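Local structure of O-phospho-L-seryl-tRNA:Cys-tRNA synthase (Methanocaldococcus jannaschii DSM 2661, 5X6B) at residues V328-K333 and Y404-I409; P354-I359 and K388-S393; E54-N59 and Y395-E400; L199-G204 and N210-V215. The protein probably catalyses the pyridoxal phosphate-dependent conversion of O-phosphoseryl-tRNA(Cys) to cysteinyl-tRNA(Cys). All coordinates share one frame; numbering follows the deposited sequence.

Interaction 1 (V328-K333 and Y404-I409)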
loop_
_atom_site.group_PDB
_atom_site.type_symbol
_atom_site.label_atom_id
_atom_site.label_comp_id
_atom_site.label_asym_id
_atom_site.label_seq_id
_atom_site.Cartn_x
_atom_site.Cartn_y
_atom_site.Cartn_z
ATOM N N VAL B 328 10.442 23.174 20.740
ATOM C CA VAL B 328 10.572 23.103 22.195
ATOM C C VAL B 328 11.063 24.425 22.781
ATOM O O VAL B 328 10.432 24.981 23.683
ATOM C CB VAL B 328 11.530 21.974 22.634
ATOM C CG1 VAL B 328 11.916 22.145 24.097
ATOM C CG2 VAL B 328 10.890 20.612 22.408
ATOM N N ASP B 329 12.177 24.930 22.258
ATOM C CA ASP B 329 12.764 26.172 22.754
ATOM C C ASP B 329 11.778 27.329 22.656
ATOM O O ASP B 329 11.781 28.238 23.485
ATOM C CB ASP B 329 14.043 26.516 21.983
ATOM C CG ASP B 329 15.156 25.504 22.204
ATOM O OD1 ASP B 329 15.080 24.726 23.180
ATOM O OD2 ASP B 329 16.112 25.492 21.399
ATOM N N GLU B 330 10.922 27.278 21.645
ATOM C CA GLU B 330 10.040 28.397 21.343
ATOM C C GLU B 330 8.751 28.362 22.164
ATOM O O GLU B 330 8.286 29.394 22.638
ATOM C CB GLU B 330 9.717 28.411 19.849
ATOM C CG GLU B 330 9.271 29.749 19.319
ATOM C CD GLU B 330 10.377 30.784 19.302
ATOM O OE1 GLU B 330 11.567 30.401 19.254
ATOM O OE2 GLU B 330 10.050 31.989 19.340
ATOM N N LEU B 331 8.178 27.180 22.341
ATOM C CA LEU B 331 6.925 27.061 23.084
ATOM C C LEU B 331 7.138 27.112 24.597
ATOM O O LEU B 331 6.196 27.350 25.354
ATOM C CB LEU B 331 6.199 25.773 22.698
ATOM C CG LEU B 331 5.671 25.765 21.261
ATOM C CD1 LEU B 331 4.943 24.464 20.956
ATOM C CD2 LEU B 331 4.765 26.962 21.023
ATOM N N GLU B 332 8.374 26.894 25.040
ATOM C CA GLU B 332 8.704 27.073 26.449
ATOM C C GLU B 332 8.560 28.538 26.854
ATOM O O GLU B 332 8.306 28.846 28.019
ATOM C CB GLU B 332 10.120 26.574 26.748
ATOM C CG GLU B 332 10.230 25.059 26.806
ATOM C CD GLU B 332 11.595 24.579 27.252
ATOM O OE1 GLU B 332 12.575 25.341 27.101
ATOM O OE2 GLU B 332 11.683 23.441 27.766
ATOM N N LYS B 333 8.712 29.430 25.879
ATOM C CA LYS B 333 8.609 30.867 26.110
ATOM C C LYS B 333 7.206 31.286 26.534
ATOM O O LYS B 333 7.035 32.321 27.177
ATOM C CB LYS B 333 9.018 31.642 24.852
ATOM C CG LYS B 333 10.458 31.416 24.414
ATOM C CD LYS B 333 10.776 32.183 23.143
ATOM C CE LYS B 333 12.222 31.981 22.719
ATOM N NZ LYS B 333 12.544 32.712 21.457
ATOM N N TYR B 404 4.651 28.322 11.095
ATOM C CA TYR B 404 3.211 28.543 11.126
ATOM C C TYR B 404 2.593 27.955 12.389
ATOM O O TYR B 404 1.859 28.639 13.107
ATOM C CB TYR B 404 2.545 27.936 9.893
ATOM C CG TYR B 404 1.053 28.158 9.858
ATOM C CD1 TYR B 404 0.518 29.305 9.289
ATOM C CD2 TYR B 404 0.176 27.231 10.410
ATOM C CE1 TYR B 404 -0.841 29.523 9.261
ATOM C CE2 TYR B 404 -1.186 27.440 10.392
ATOM C CZ TYR B 404 -1.691 28.588 9.812
ATOM O OH TYR B 404 -3.048 28.808 9.783
ATOM N N VAL B 405 2.895 26.683 12.647
ATOM C CA VAL B 405 2.363 25.976 13.804
ATOM C C VAL B 405 2.727 26.671 15.114
ATOM O O VAL B 405 1.863 26.891 15.971
ATOM C CB VAL B 405 2.873 24.527 13.854
ATOM C CG1 VAL B 405 2.444 23.860 15.154
ATOM C CG2 VAL B 405 2.377 23.745 12.642
ATOM N N VAL B 406 4.006 27.013 15.259
ATOM C CA VAL B 406 4.497 27.678 16.464
ATOM C C VAL B 406 3.799 29.014 16.695
ATOM O O VAL B 406 3.300 29.277 17.792
ATOM C CB VAL B 406 6.015 27.911 16.399
ATOM C CG1 VAL B 406 6.450 28.851 17.503
ATOM C CG2 VAL B 406 6.760 26.589 16.498
ATOM N N ASN B 407 3.762 29.852 15.662
ATOM C CA ASN B 407 3.087 31.142 15.761
ATOM C C ASN B 407 1.612 30.963 16.082
ATOM O O ASN B 407 1.030 31.742 16.838
ATOM C CB ASN B 407 3.252 31.942 14.465
ATOM C CG ASN B 407 4.686 32.380 14.233
ATOM O OD1 ASN B 407 5.465 32.525 15.179
ATOM N ND2 ASN B 407 5.043 32.592 12.970
ATOM N N ALA B 408 1.020 29.921 15.508
ATOM C CA ALA B 408 -0.386 29.620 15.723
ATOM C C ALA B 408 -0.667 29.401 17.201
ATOM O O ALA B 408 -1.521 30.070 17.779
ATOM C CB ALA B 408 -0.792 28.401 14.919
ATOM N N ILE B 409 0.073 28.472 17.803
ATOM C CA ILE B 409 -0.068 28.156 19.224
ATOM C C ILE B 409 0.144 29.388 20.104
ATOM O O ILE B 409 -0.625 29.627 21.037
ATOM C CB ILE B 409 0.921 27.052 19.652
ATOM C CG1 ILE B 409 0.680 25.776 18.845
ATOM C CG2 ILE B 409 0.795 26.765 21.139
ATOM C CD1 ILE B 409 1.727 24.706 19.069
#

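Interaction 2 (P354-I359 and K388-S393)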
loop_
_atom_site.group_PDB
_atom_site.type_symbol
_atom_site.label_atom_id
_atom_site.label_comp_id
_atom_site.label_asym_id
_atom_site.label_seq_id
_atom_site.Cartn_x
_atom_site.Cartn_y
_atom_site.Cartn_z
ATOM N N PRO B 354 0.312 23.812 31.586
ATOM C CA PRO B 354 -0.568 24.354 32.628
ATOM C C PRO B 354 -1.418 25.521 32.135
ATOM O O PRO B 354 -2.576 25.645 32.533
ATOM C CB PRO B 354 0.414 24.823 33.709
ATOM C CG PRO B 354 1.663 24.061 33.454
ATOM C CD PRO B 354 1.732 23.902 31.970
ATOM N N VAL B 355 -0.847 26.357 31.273
ATOM C CA VAL B 355 -1.535 27.545 30.781
ATOM C C VAL B 355 -2.810 27.177 30.016
ATOM O O VAL B 355 -3.781 27.930 30.021
ATOM C CB VAL B 355 -0.601 28.403 29.884
ATOM C CG1 VAL B 355 -0.133 27.617 28.665
ATOM C CG2 VAL B 355 -1.282 29.700 29.471
ATOM N N LEU B 356 -2.818 26.006 29.387
ATOM C CA LEU B 356 -4.000 25.557 28.659
ATOM C C LEU B 356 -5.145 25.175 29.614
ATOM O O LEU B 356 -6.315 25.316 29.260
ATOM C CB LEU B 356 -3.645 24.386 27.737
ATOM C CG LEU B 356 -2.620 24.689 26.636
ATOM C CD1 LEU B 356 -2.432 23.491 25.723
ATOM C CD2 LEU B 356 -3.031 25.915 25.829
ATOM N N ASP B 357 -4.798 24.693 30.812
ATOM C CA ASP B 357 -5.760 24.459 31.898
ATOM C C ASP B 357 -6.317 25.783 32.367
ATOM O O ASP B 357 -7.529 25.958 32.549
ATOM C CB ASP B 357 -5.096 23.766 33.087
ATOM C CG ASP B 357 -4.898 22.297 32.873
ATOM O OD1 ASP B 357 -5.669 21.685 32.099
ATOM O OD2 ASP B 357 -3.951 21.764 33.490
ATOM N N GLU B 358 -5.389 26.714 32.569
ATOM C CA GLU B 358 -5.715 28.033 33.065
ATOM C C GLU B 358 -6.703 28.702 32.139
ATOM O O GLU B 358 -7.523 29.482 32.582
ATOM C CB GLU B 358 -4.463 28.897 33.207
ATOM C CG GLU B 358 -3.391 28.326 34.111
ATOM C CD GLU B 358 -2.134 29.168 34.093
ATOM O OE1 GLU B 358 -2.129 30.200 33.384
ATOM O OE2 GLU B 358 -1.155 28.800 34.776
ATOM N N ILE B 359 -6.635 28.392 30.851
ATOM C CA ILE B 359 -7.554 29.002 29.904
ATOM C C ILE B 359 -8.847 28.196 29.798
ATOM O O ILE B 359 -9.932 28.769 29.696
ATOM C CB ILE B 359 -6.913 29.149 28.517
ATOM C CG1 ILE B 359 -5.651 30.001 28.615
ATOM C CG2 ILE B 359 -7.889 29.795 27.553
ATOM C CD1 ILE B 359 -4.812 29.999 27.363
ATOM N N LYS B 388 -3.962 19.575 30.000
ATOM C CA LYS B 388 -2.866 19.407 30.944
ATOM C C LYS B 388 -1.573 19.027 30.227
ATOM O O LYS B 388 -0.482 19.469 30.596
ATOM C CB LYS B 388 -3.218 18.360 31.997
ATOM C CG LYS B 388 -4.149 18.912 33.046
ATOM C CD LYS B 388 -4.326 18.041 34.280
ATOM C CE LYS B 388 -5.515 18.559 35.080
ATOM N NZ LYS B 388 -6.054 17.626 36.103
ATOM N N GLU B 389 -1.717 18.237 29.172
ATOM C CA GLU B 389 -0.598 17.794 28.354
ATOM C C GLU B 389 -0.986 17.875 26.880
ATOM O O GLU B 389 -2.173 17.883 26.552
ATOM C CB GLU B 389 -0.208 16.360 28.717
ATOM C CG GLU B 389 0.521 16.216 30.038
ATOM C CD GLU B 389 0.460 14.802 30.592
ATOM O OE1 GLU B 389 -0.005 13.899 29.868
ATOM O OE2 GLU B 389 0.881 14.597 31.752
ATOM N N ILE B 390 0.010 17.962 25.999
ATOM C CA ILE B 390 -0.185 17.691 24.571
ATOM C C ILE B 390 1.002 16.920 23.994
ATOM O O ILE B 390 2.145 17.105 24.412
ATOM C CB ILE B 390 -0.378 18.978 23.717
ATOM C CG1 ILE B 390 0.823 19.915 23.847
ATOM C CG2 ILE B 390 -1.669 19.695 24.075
ATOM C CD1 ILE B 390 0.728 21.135 22.966
ATOM N N LYS B 391 0.716 16.045 23.035
ATOM C CA LYS B 391 1.762 15.369 22.280
ATOM C C LYS B 391 1.727 15.841 20.829
ATOM O O LYS B 391 0.666 15.903 20.210
ATOM C CB LYS B 391 1.600 13.850 22.352
ATOM C CG LYS B 391 1.905 13.266 23.722
ATOM C CD LYS B 391 1.520 11.799 23.811
ATOM C CE LYS B 391 2.257 10.963 22.787
ATOM N NZ LYS B 391 1.931 9.515 22.952
ATOM N N MET B 392 2.893 16.182 20.295
ATOM C CA MET B 392 2.986 16.649 18.924
ATOM C C MET B 392 4.323 16.293 18.293
ATOM O O MET B 392 5.291 15.968 18.980
ATOM C CB MET B 392 2.772 18.161 18.860
ATOM C CG MET B 392 3.588 18.940 19.870
ATOM S SD MET B 392 3.401 20.722 19.682
ATOM C CE MET B 392 4.267 20.985 18.142
ATOM N N SER B 393 4.355 16.349 16.970
ATOM C CA SER B 393 5.584 16.185 16.222
ATOM C C SER B 393 5.472 17.037 14.968
ATOM O O SER B 393 4.393 17.147 14.381
ATOM C CB SER B 393 5.829 14.716 15.883
ATOM O OG SER B 393 7.052 14.537 15.187
#

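Interaction 3 (E54-N59 and Y395-E400)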
loop_
_atom_site.group_PDB
_atom_site.type_symbol
_atom_site.label_atom_id
_atom_site.label_comp_id
_atom_site.label_asym_id
_atom_site.label_seq_id
_atom_site.Cartn_x
_atom_site.Cartn_y
_atom_site.Cartn_z
ATOM N N GLU B 54 -6.429 19.795 4.212
ATOM C CA GLU B 54 -6.815 21.107 4.703
ATOM C C GLU B 54 -6.181 21.401 6.060
ATOM O O GLU B 54 -6.366 22.477 6.625
ATOM C CB GLU B 54 -8.337 21.199 4.800
ATOM C CG GLU B 54 -9.047 20.756 3.537
ATOM C CD GLU B 54 -10.208 21.656 3.182
ATOM O OE1 GLU B 54 -10.634 22.448 4.048
ATOM O OE2 GLU B 54 -10.691 21.573 2.032
ATOM N N PHE B 55 -5.433 20.438 6.583
ATOM C CA PHE B 55 -4.861 20.575 7.914
ATOM C C PHE B 55 -3.415 20.118 7.976
ATOM O O PHE B 55 -2.989 19.250 7.212
ATOM C CB PHE B 55 -5.677 19.779 8.934
ATOM C CG PHE B 55 -7.045 20.336 9.191
ATOM C CD1 PHE B 55 -7.228 21.366 10.095
ATOM C CD2 PHE B 55 -8.149 19.821 8.541
ATOM C CE1 PHE B 55 -8.487 21.883 10.340
ATOM C CE2 PHE B 55 -9.411 20.332 8.783
ATOM C CZ PHE B 55 -9.580 21.363 9.685
ATOM N N ILE B 56 -2.664 20.722 8.888
ATOM C CA ILE B 56 -1.396 20.158 9.315
ATOM C C ILE B 56 -1.697 19.182 10.445
ATOM O O ILE B 56 -2.341 19.542 11.437
ATOM C CB ILE B 56 -0.405 21.233 9.798
ATOM C CG1 ILE B 56 -0.063 22.200 8.665
ATOM C CG2 ILE B 56 0.859 20.586 10.336
ATOM C CD1 ILE B 56 0.848 23.324 9.092
ATOM N N ASN B 57 -1.255 17.941 10.280
ATOM C CA ASN B 57 -1.453 16.924 11.300
ATOM C C ASN B 57 -0.235 16.838 12.207
ATOM O O ASN B 57 0.869 16.542 11.745
ATOM C CB ASN B 57 -1.736 15.563 10.658
ATOM C CG ASN B 57 -2.308 14.564 11.643
ATOM O OD1 ASN B 57 -2.155 14.711 12.855
ATOM N ND2 ASN B 57 -2.970 13.537 11.125
ATOM N N LEU B 58 -0.441 17.092 13.495
ATOM C CA LEU B 58 0.654 17.091 14.460
ATOM C C LEU B 58 0.780 15.773 15.222
ATOM O O LEU B 58 1.634 15.645 16.100
ATOM C CB LEU B 58 0.480 18.239 15.455
ATOM C CG LEU B 58 0.615 19.651 14.882
ATOM C CD1 LEU B 58 0.463 20.692 15.980
ATOM C CD2 LEU B 58 1.945 19.814 14.154
ATOM N N ASN B 59 -0.066 14.800 14.890
ATOM C CA ASN B 59 -0.039 13.500 15.562
ATOM C C ASN B 59 1.256 12.739 15.277
ATOM O O ASN B 59 1.557 12.420 14.127
ATOM C CB ASN B 59 -1.247 12.667 15.138
ATOM C CG ASN B 59 -1.513 11.505 16.071
ATOM O OD1 ASN B 59 -0.588 10.912 16.628
ATOM N ND2 ASN B 59 -2.786 11.175 16.247
ATOM N N TYR B 395 7.793 16.493 12.635
ATOM C CA TYR B 395 8.604 15.693 11.733
ATOM C C TYR B 395 8.044 15.729 10.318
ATOM O O TYR B 395 6.837 15.594 10.111
ATOM C CB TYR B 395 8.694 14.244 12.207
ATOM C CG TYR B 395 9.566 13.396 11.311
ATOM C CD1 TYR B 395 10.927 13.282 11.547
ATOM C CD2 TYR B 395 9.034 12.732 10.210
ATOM C CE1 TYR B 395 11.733 12.527 10.719
ATOM C CE2 TYR B 395 9.834 11.974 9.376
ATOM C CZ TYR B 395 11.180 11.878 9.638
ATOM O OH TYR B 395 11.984 11.122 8.822
ATOM N N GLY B 396 8.930 15.915 9.347
ATOM C CA GLY B 396 8.534 15.877 7.954
ATOM C C GLY B 396 7.887 17.152 7.448
ATOM O O GLY B 396 7.680 17.304 6.244
ATOM N N LEU B 397 7.561 18.070 8.354
ATOM C CA LEU B 397 7.005 19.357 7.948
ATOM C C LEU B 397 8.056 20.262 7.304
ATOM O O LEU B 397 9.238 20.207 7.653
ATOM C CB LEU B 397 6.383 20.077 9.139
ATOM C CG LEU B 397 5.058 19.535 9.659
ATOM C CD1 LEU B 397 4.580 20.363 10.846
ATOM C CD2 LEU B 397 4.026 19.535 8.553
ATOM N N GLU B 398 7.617 21.088 6.360
ATOM C CA GLU B 398 8.460 22.154 5.832
ATOM C C GLU B 398 8.700 23.173 6.946
ATOM O O GLU B 398 7.862 23.324 7.843
ATOM C CB GLU B 398 7.811 22.824 4.617
ATOM C CG GLU B 398 7.465 21.882 3.468
ATOM C CD GLU B 398 8.688 21.382 2.720
ATOM O OE1 GLU B 398 9.610 22.188 2.482
ATOM O OE2 GLU B 398 8.725 20.185 2.361
ATOM N N TRP B 399 9.836 23.865 6.894
ATOM C CA TRP B 399 10.174 24.862 7.909
ATOM C C TRP B 399 9.142 25.983 8.003
ATOM O O TRP B 399 8.880 26.504 9.092
ATOM C CB TRP B 399 11.560 25.451 7.643
ATOM C CG TRP B 399 12.633 24.739 8.411
ATOM C CD1 TRP B 399 13.550 23.849 7.920
ATOM C CD2 TRP B 399 12.885 24.840 9.815
ATOM N NE1 TRP B 399 14.366 23.409 8.930
ATOM C CE2 TRP B 399 13.977 24.002 10.108
ATOM C CE3 TRP B 399 12.301 25.573 10.856
ATOM C CZ2 TRP B 399 14.494 23.861 11.399
ATOM C CZ3 TRP B 399 12.813 25.433 12.143
ATOM C CH2 TRP B 399 13.899 24.585 12.399
ATOM N N GLU B 400 8.548 26.343 6.869
ATOM C CA GLU B 400 7.480 27.335 6.868
ATOM C C GLU B 400 6.289 26.825 7.670
ATOM O O GLU B 400 5.666 27.571 8.423
ATOM C CB GLU B 400 7.060 27.672 5.442
ATOM C CG GLU B 400 6.021 28.784 5.343
ATOM C CD GLU B 400 5.790 29.244 3.913
ATOM O OE1 GLU B 400 6.585 28.868 3.023
ATOM O OE2 GLU B 400 4.807 29.976 3.680
#

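Interaction 4 (L199-G204 and N210-V215)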
loop_
_atom_site.group_PDB
_atom_site.type_symbol
_atom_site.label_atom_id
_atom_site.label_comp_id
_atom_site.label_asym_id
_atom_site.label_seq_id
_atom_site.Cartn_x
_atom_site.Cartn_y
_atom_site.Cartn_z
ATOM N N LEU B 199 13.442 -4.039 24.498
ATOM C CA LEU B 199 13.688 -2.621 24.744
ATOM C C LEU B 199 12.961 -1.738 23.732
ATOM O O LEU B 199 13.211 -1.817 22.528
ATOM C CB LEU B 199 15.189 -2.316 24.710
ATOM C CG LEU B 199 15.560 -0.832 24.831
ATOM C CD1 LEU B 199 15.076 -0.247 26.154
ATOM C CD2 LEU B 199 17.059 -0.629 24.661
ATOM N N THR B 200 12.052 -0.907 24.228
ATOM C CA THR B 200 11.399 0.086 23.392
ATOM C C THR B 200 12.415 1.171 23.060
ATOM O O THR B 200 12.703 2.030 23.897
ATOM C CB THR B 200 10.177 0.703 24.089
ATOM O OG1 THR B 200 9.268 -0.338 24.460
ATOM C CG2 THR B 200 9.468 1.664 23.160
ATOM N N HIS B 201 12.960 1.121 21.846
ATOM C CA HIS B 201 14.080 1.985 21.461
ATOM C C HIS B 201 13.757 3.466 21.629
ATOM O O HIS B 201 14.582 4.237 22.119
ATOM C CB HIS B 201 14.494 1.707 20.020
ATOM C CG HIS B 201 15.876 2.169 19.694
ATOM N ND1 HIS B 201 16.412 2.079 18.428
ATOM C CD2 HIS B 201 16.839 2.719 20.471
ATOM C CE1 HIS B 201 17.644 2.558 18.437
ATOM N NE2 HIS B 201 17.927 2.952 19.666
ATOM N N VAL B 202 12.557 3.853 21.207
ATOM C CA VAL B 202 11.985 5.146 21.556
ATOM C C VAL B 202 10.538 4.916 21.987
ATOM O O VAL B 202 9.729 4.395 21.218
ATOM C CB VAL B 202 12.047 6.160 20.379
ATOM C CG1 VAL B 202 11.096 7.322 20.615
ATOM C CG2 VAL B 202 13.458 6.680 20.190
ATOM N N ASP B 203 10.217 5.275 23.225
ATOM C CA ASP B 203 8.850 5.126 23.705
ATOM C C ASP B 203 7.933 6.118 23.013
ATOM O O ASP B 203 8.388 7.146 22.509
ATOM C CB ASP B 203 8.758 5.319 25.216
ATOM C CG ASP B 203 9.252 6.676 25.657
ATOM O OD1 ASP B 203 10.397 7.046 25.303
ATOM O OD2 ASP B 203 8.473 7.388 26.326
ATOM N N GLY B 204 6.639 5.814 23.017
ATOM C CA GLY B 204 5.655 6.625 22.329
ATOM C C GLY B 204 4.907 7.583 23.228
ATOM O O GLY B 204 3.896 8.159 22.827
ATOM N N ASN B 210 17.111 5.515 23.673
ATOM C CA ASN B 210 17.794 4.687 24.659
ATOM C C ASN B 210 19.048 4.047 24.072
ATOM O O ASN B 210 19.065 3.659 22.905
ATOM C CB ASN B 210 16.846 3.608 25.196
ATOM C CG ASN B 210 15.689 4.188 25.995
ATOM O OD1 ASN B 210 14.534 4.126 25.573
ATOM N ND2 ASN B 210 15.993 4.735 27.166
ATOM N N ASP B 211 20.101 3.945 24.878
ATOM C CA ASP B 211 21.342 3.323 24.423
ATOM C C ASP B 211 21.178 1.807 24.332
ATOM O O ASP B 211 21.463 1.082 25.284
ATOM C CB ASP B 211 22.502 3.680 25.357
ATOM C CG ASP B 211 23.850 3.273 24.793
ATOM O OD1 ASP B 211 23.911 2.910 23.601
ATOM O OD2 ASP B 211 24.850 3.320 25.539
ATOM N N ALA B 212 20.724 1.340 23.173
ATOM C CA ALA B 212 20.369 -0.064 22.978
ATOM C C ALA B 212 21.536 -1.024 23.198
ATOM O O ALA B 212 21.327 -2.189 23.536
ATOM C CB ALA B 212 19.792 -0.266 21.575
ATOM N N LYS B 213 22.759 -0.540 22.999
ATOM C CA LYS B 213 23.934 -1.401 23.079
ATOM C C LYS B 213 24.116 -1.962 24.484
ATOM O O LYS B 213 24.545 -3.103 24.656
ATOM C CB LYS B 213 25.194 -0.644 22.656
ATOM C CG LYS B 213 26.418 -1.537 22.509
ATOM C CD LYS B 213 27.593 -0.786 21.907
ATOM C CE LYS B 213 28.761 -1.718 21.633
ATOM N NZ LYS B 213 29.902 -1.005 20.994
ATOM N N LYS B 214 23.780 -1.154 25.484
ATOM C CA LYS B 214 23.941 -1.555 26.876
ATOM C C LYS B 214 23.021 -2.718 27.225
ATOM O O LYS B 214 23.452 -3.692 27.842
ATOM C CB LYS B 214 23.686 -0.367 27.809
ATOM C CG LYS B 214 24.962 0.323 28.296
ATOM C CD LYS B 214 26.051 -0.686 28.674
ATOM C CE LYS B 214 27.112 -0.067 29.578
ATOM N NZ LYS B 214 28.321 -0.937 29.677
ATOM N N VAL B 215 21.757 -2.621 26.825
ATOM C CA VAL B 215 20.811 -3.707 27.055
ATOM C C VAL B 215 21.215 -4.915 26.220
ATOM O O VAL B 215 20.987 -6.059 26.606
ATOM C CB VAL B 215 19.367 -3.290 26.723
ATOM C CG1 VAL B 215 18.399 -4.400 27.072
ATOM C CG2 VAL B 215 19.000 -2.016 27.475
#

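Interaction 1 (V328-K333 and Y404-I409)
L331 overlaps I409 with both branches of its isobutyl group. Its CD1 meets the end of the isoleucine chain, with L331 CD1 3.7 Å from I409 CD1. Its CD2 lies over the branch point, 4.0 Å from I409 CG2. The two side chains cross at about a right angle.

V406 sits one turn before I409 and points the same way. Its CG1 lies anti to the backbone N (chi1 168°) and meets the aliphatic part of E330. The closest approach there is 3.5 Å, between V406 CG1 and E330 CG. This pair also crosses at about a right angle. L331 and V406 are the nearest residues along the two backbones, their CA atoms 7.1 Å apart.

E330 offers its CB and CG to the valine. A bend at chi2 (69°) turns the carboxylate aside. That carboxylate forms a salt bridge with K410 and a weaker one with K333, whose NZ lies 3.3 Å from E330 OE1. F336 touches both L331 and I409, and F351 of strand 349-352 touches L331. The contact is therefore an apolar helix-helix interface with an ion pair beside it. It joins helices 317-331 and 399-415 in the C-terminal alpha/beta domain of a fold-type I pyridoxal phosphate enzyme.

Interaction 2 (P354-I359 and K388-S393)
L356 keeps CG close to its own backbone N (chi1 -62°) and CD1 anti to CA (chi2 -176°), which sends the methyl out toward the strand. There L356 CD1 lies 4.2 Å from I390 CG2. In D357, the next residue, CG is anti to the carbonyl carbon (chi1 -78°), and the side chain crosses that of K388 at about a right angle. The exact spacing of the carboxylate from K388 CG is doubtful in the model.

The lysine then runs extended past the aspartate. K388 CE is 3.9 Å from D357 OD2. The ammonium group lies further out, with K388 NZ 5.3 Å from D357 OD2, so the opposite charges are near but not in contact.

The contact belongs to a three-stranded antiparallel sheet. Helix 354-360 leaves the middle strand, 349-352, and packs beside the start of the edge strand, 389-392. Backbone hydrogen bonds pair K388 with T353 and I390 with F351. D357 OD1 is hydrogen-bonded to the hydroxyl of T387, just before the strand. On the apolar side, L356 also packs on F369 and F370 of helix 369-375, and I390 touches F336 and F351.

Interaction 3 (E54-N59 and Y395-E400)
A short parallel beta pair, 56-57 with 379-380, lies beside the turn that leads into helix 399-415. L397 comes from that turn, which ends at the N-cap residue E398, and fills the contact with its two methyl groups. Its first torsion (chi1 -73°) swings CG away from the carbonyl carbon and directs the fork at the strand. I56 offers its CG2 methyl to both prongs: I56 CG2 is 3.8 Å from L397 CD1 and 3.8 Å from L397 CD2. The two side chains cross obliquely. Their backbones stay well apart, with I56 CA 8.5 Å from L397 CA, and the side chains span the gap. L58, two residues on, adds a looser touch, its CD2 4.3 Å from L397 CD1.

Polar bonds hold the two backbones around this apolar patch. R63 bridges them, with NH1 bound to N57 O and NE bound to Y395 O. Within segment 54-59, N57 makes an Asx turn: its OD1 accepts from N59 N at 2.9 Å. The N-H points nearly straight at the oxygen (163°), but the donor is tilted 34° from the carbonyl plane. N59 is itself the N-cap of the helix that follows.

A neighbouring subunit packs its backbone on I56. A basic side chain of that other chain also pairs with E400 OE1 in a salt bridge.

The methyl contact itself sets no bond direction. The polar bonds around it, R63 among them, probably do more to fix how the chains are set.

Interaction 4 (L199-G204 and N210-V215)
L199 leaves the strand with CB pointing toward the start of the helix. CG stands anti to the backbone N (chi1 175°), and chi2 (61°) turns CD2, rather than CD1, onto the other segment. L199 CD2 lies 3.7 Å from V215 CG2 and 3.8 Å from A212 CA. The same methyl is 4.3 Å from N210 CB, so three residues of the other segment gather around it.

The strand and helix are the first two elements of a beta-alpha-beta unit, 194-200, 212-221 and 226-229. It forms part of the large mixed sheet of the cofactor-binding domain, as expected for fold-type I enzymes. F226 of the third element touches both L199 and V215, as does Y180 of helix 179-188.

H201 lies just past the strand. Its backbone oxygen is close to that of the facing residue's amide, with H201 O 3.2 Å from N210 N. The backbone oxygen of N210 sits at the edge of the imidazole, in the ring plane, with N210 O 3.4 Å from H201 CD2. A212 CB approaches the same ring obliquely, 4.2 Å from H201 NE2. On the other ring nitrogen, ND1 is hydrogen-bonded to the T233 hydroxyl. T200 OG1 is hydrogen-bonded to D143 OD1.

Interactions 1, 2 and 3 lie close together, while interaction 4 belongs to the large sheet, its centre about 27 to 29 Å from theirs. Interactions 1 and 3 share helix 399-415. They meet directly, with V405 packing on I56 and L58. Interaction 2 joins interaction 1 through M392 and L331, and it probably joins interaction 3 by a backbone bond between S393 and L58. Interactions 1, 3 and 4 are buried; 1 and 3 rest mainly on branched aliphatic side chains, whereas 4 adds an asparagine and a histidine to its leucine and valine. Interaction 2 is only partly buried, and an aspartate and a lysine take a larger share.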